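Local coordinates for protein putative acyl-CoA N-acyltransferase (Klebsiella pneumoniae subsp. pneumoniae, PDB 3LOD) that probably transfers an acyl group from acyl-coenzyme A to an amine, as in other members of the GNAT acetyltransferase family, at residues 60-68 / 78-86. Numbering follows the deposited sequence.
Sequences EAVGCGAIV and KRVYIDPQH
Val62 O accepts a hydrogen bond from Asp83 N at 2.8 Å, just beyond the end of the antiparallel ladder of a beta hairpin, strands 61-69 and 74-82, in the middle of the mixed sheet of a GNAT fold. Asp83 CG lies anti to the backbone N (chi1 179°), which carries OD2 to the edge of the His86 ring, accepting a weak hydrogen bond from His86 ND1; the same oxygen takes the Gln85 backbone N from above the carboxylate plane, an Asx turn within the type I turn from Asp83 to His86. On their other edge Val62 and Gly63 both face Ile54, a classic bulge. The ladder begins where Gly63 pairs with Ile82 without hydrogen bonds, its CA 4.1 Å from Ile82 CD1. Cys64 and Tyr81 then exchange two hydrogen bonds, Cys64 N to Tyr81 O 2.8 Å and Tyr81 N to Cys64 O 2.9 Å; their side chains share the face covered by helix 14-26. A second bulge follows, with the extra residue on the 78-82 side and Arg79 left-handed (phi 56°), probably the counterpart of the fourth-strand bulge that typically helps GNAT enzymes bind acyl-CoA. Gly65 CA approaches Arg79 O at 3.4 Å, while the arginine's guanidinium reaches Asp24 in a salt bridge. Lys78 N to Ala66 O is short and nearly straight (2.8 Å, 167°), whereas the return bond from Ala66 N to Lys78 O is bent and weak. Finally, Val68 CG2 meets the aliphatic Lys78 CD at 3.8 Å.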
# COMPACT_ATOMS: atom_id res chain seq x y z
N GLU A 60 -3.69 15.74 9.99
CA GLU A 60 -4.66 15.12 9.09
C GLU A 60 -4.08 13.89 8.30
O GLU A 60 -3.10 14.03 7.55
CB GLU A 60 -5.10 16.25 8.12
CG GLU A 60 -6.34 16.05 7.25
CD GLU A 60 -6.34 17.00 5.98
OE1 GLU A 60 -5.48 17.93 5.92
OE2 GLU A 60 -7.17 16.78 5.03
N ALA A 61 -4.67 12.70 8.47
CA ALA A 61 -4.31 11.54 7.65
C ALA A 61 -4.69 11.84 6.22
O ALA A 61 -5.81 12.23 5.92
CB ALA A 61 -4.99 10.34 8.10
N VAL A 62 -3.74 11.65 5.33
CA VAL A 62 -3.78 12.33 4.05
C VAL A 62 -3.41 11.25 3.03
O VAL A 62 -3.53 11.44 1.83
CB VAL A 62 -2.81 13.59 4.14
CG1 VAL A 62 -1.39 13.33 3.67
CG2 VAL A 62 -3.42 14.83 3.56
N GLY A 63 -3.03 10.08 3.53
CA GLY A 63 -2.63 8.94 2.70
C GLY A 63 -2.47 7.70 3.57
O GLY A 63 -2.36 7.79 4.79
N CYS A 64 -2.49 6.51 2.97
CA CYS A 64 -2.24 5.33 3.79
C CYS A 64 -1.88 4.15 2.95
O CYS A 64 -1.98 4.24 1.70
CB CYS A 64 -3.49 4.96 4.57
SG CYS A 64 -4.89 4.52 3.46
N GLY A 65 -1.48 3.05 3.61
CA GLY A 65 -1.27 1.80 2.88
C GLY A 65 -1.01 0.67 3.85
O GLY A 65 -0.87 0.89 5.07
N ALA A 66 -0.95 -0.55 3.33
CA ALA A 66 -0.91 -1.71 4.20
C ALA A 66 -0.26 -2.91 3.53
O ALA A 66 -0.23 -3.02 2.26
CB ALA A 66 -2.28 -2.07 4.65
N ILE A 67 0.27 -3.78 4.38
CA ILE A 67 0.91 -5.00 3.92
C ILE A 67 0.33 -6.12 4.75
O ILE A 67 0.29 -6.03 5.99
CB ILE A 67 2.43 -4.96 4.12
CG1 ILE A 67 3.04 -3.99 3.13
CG2 ILE A 67 3.04 -6.37 3.97
CD1 ILE A 67 4.48 -3.66 3.43
N VAL A 68 -0.11 -7.16 4.06
CA VAL A 68 -0.58 -8.39 4.69
C VAL A 68 0.52 -9.42 4.54
O VAL A 68 0.87 -9.75 3.39
CB VAL A 68 -1.79 -8.92 3.96
CG1 VAL A 68 -2.21 -10.34 4.53
CG2 VAL A 68 -2.94 -7.91 4.02
N LYS A 78 -1.21 -3.48 -0.27
CA LYS A 78 -2.52 -3.16 -0.78
C LYS A 78 -3.05 -1.96 -0.04
O LYS A 78 -2.45 -1.48 0.98
CB LYS A 78 -3.44 -4.36 -0.66
CG LYS A 78 -3.84 -4.73 0.75
CD LYS A 78 -4.27 -6.20 0.87
CE LYS A 78 -5.58 -6.57 0.16
NZ LYS A 78 -5.95 -8.03 0.49
N ARG A 79 -4.16 -1.46 -0.56
CA ARG A 79 -4.84 -0.31 -0.01
C ARG A 79 -4.00 0.90 0.10
O ARG A 79 -4.14 1.63 1.07
CB ARG A 79 -5.47 -0.60 1.36
CG ARG A 79 -6.36 -1.84 1.48
CD ARG A 79 -7.31 -2.02 0.31
NE ARG A 79 -8.66 -2.35 0.75
CZ ARG A 79 -9.72 -1.96 0.08
NH1 ARG A 79 -10.96 -2.24 0.53
NH2 ARG A 79 -9.54 -1.25 -1.05
N VAL A 80 -3.16 1.17 -0.88
CA VAL A 80 -2.34 2.37 -0.94
C VAL A 80 -3.06 3.51 -1.62
O VAL A 80 -3.55 3.37 -2.76
CB VAL A 80 -1.02 2.06 -1.72
CG1 VAL A 80 -0.12 3.30 -1.87
CG2 VAL A 80 -0.29 0.97 -0.99
N TYR A 81 -3.08 4.68 -1.00
CA TYR A 81 -3.77 5.84 -1.59
C TYR A 81 -3.19 7.07 -0.96
O TYR A 81 -2.86 7.05 0.25
CB TYR A 81 -5.21 5.77 -1.17
CG TYR A 81 -6.08 6.95 -1.57
CD1 TYR A 81 -6.55 7.08 -2.92
CD2 TYR A 81 -6.51 7.88 -0.62
CE1 TYR A 81 -7.43 8.16 -3.27
CE2 TYR A 81 -7.39 8.95 -0.96
CZ TYR A 81 -7.83 9.07 -2.30
OH TYR A 81 -8.68 10.08 -2.67
N ILE A 82 -3.07 8.14 -1.75
CA ILE A 82 -2.68 9.48 -1.29
C ILE A 82 -3.76 10.43 -1.78
O ILE A 82 -4.07 10.45 -3.00
CB ILE A 82 -1.40 9.96 -2.00
CG1 ILE A 82 -0.23 9.00 -1.80
CG2 ILE A 82 -1.11 11.42 -1.65
CD1 ILE A 82 0.14 8.72 -0.34
N ASP A 83 -4.36 11.19 -0.85
CA ASP A 83 -5.31 12.20 -1.21
C ASP A 83 -4.79 13.15 -2.27
O ASP A 83 -3.80 13.83 -2.03
CB ASP A 83 -5.63 13.07 -0.02
CG ASP A 83 -6.61 14.16 -0.37
OD1 ASP A 83 -7.81 13.82 -0.45
OD2 ASP A 83 -6.20 15.32 -0.62
N PRO A 84 -5.50 13.27 -3.40
CA PRO A 84 -5.23 14.12 -4.57
C PRO A 84 -4.59 15.51 -4.31
O PRO A 84 -3.78 16.02 -5.14
CB PRO A 84 -6.62 14.30 -5.18
CG PRO A 84 -7.18 12.90 -4.99
CD PRO A 84 -6.80 12.60 -3.55
N GLN A 85 -4.92 16.11 -3.18
CA GLN A 85 -4.40 17.45 -2.93
C GLN A 85 -2.99 17.40 -2.40
O GLN A 85 -2.35 18.45 -2.31
CB GLN A 85 -5.24 18.17 -1.92
CG GLN A 85 -6.57 18.63 -2.41
CD GLN A 85 -7.38 19.09 -1.20
OE1 GLN A 85 -7.43 20.30 -0.88
NE2 GLN A 85 -7.95 18.12 -0.47
N HIS A 86 -2.50 16.20 -2.09
CA HIS A 86 -1.18 16.07 -1.50
C HIS A 86 -0.16 15.38 -2.41
O HIS A 86 1.03 15.25 -2.06
CB HIS A 86 -1.28 15.47 -0.11
CG HIS A 86 -1.96 16.39 0.86
ND1 HIS A 86 -3.33 16.51 0.93
CD2 HIS A 86 -1.45 17.32 1.70
CE1 HIS A 86 -3.64 17.42 1.84
NE2 HIS A 86 -2.51 17.92 2.33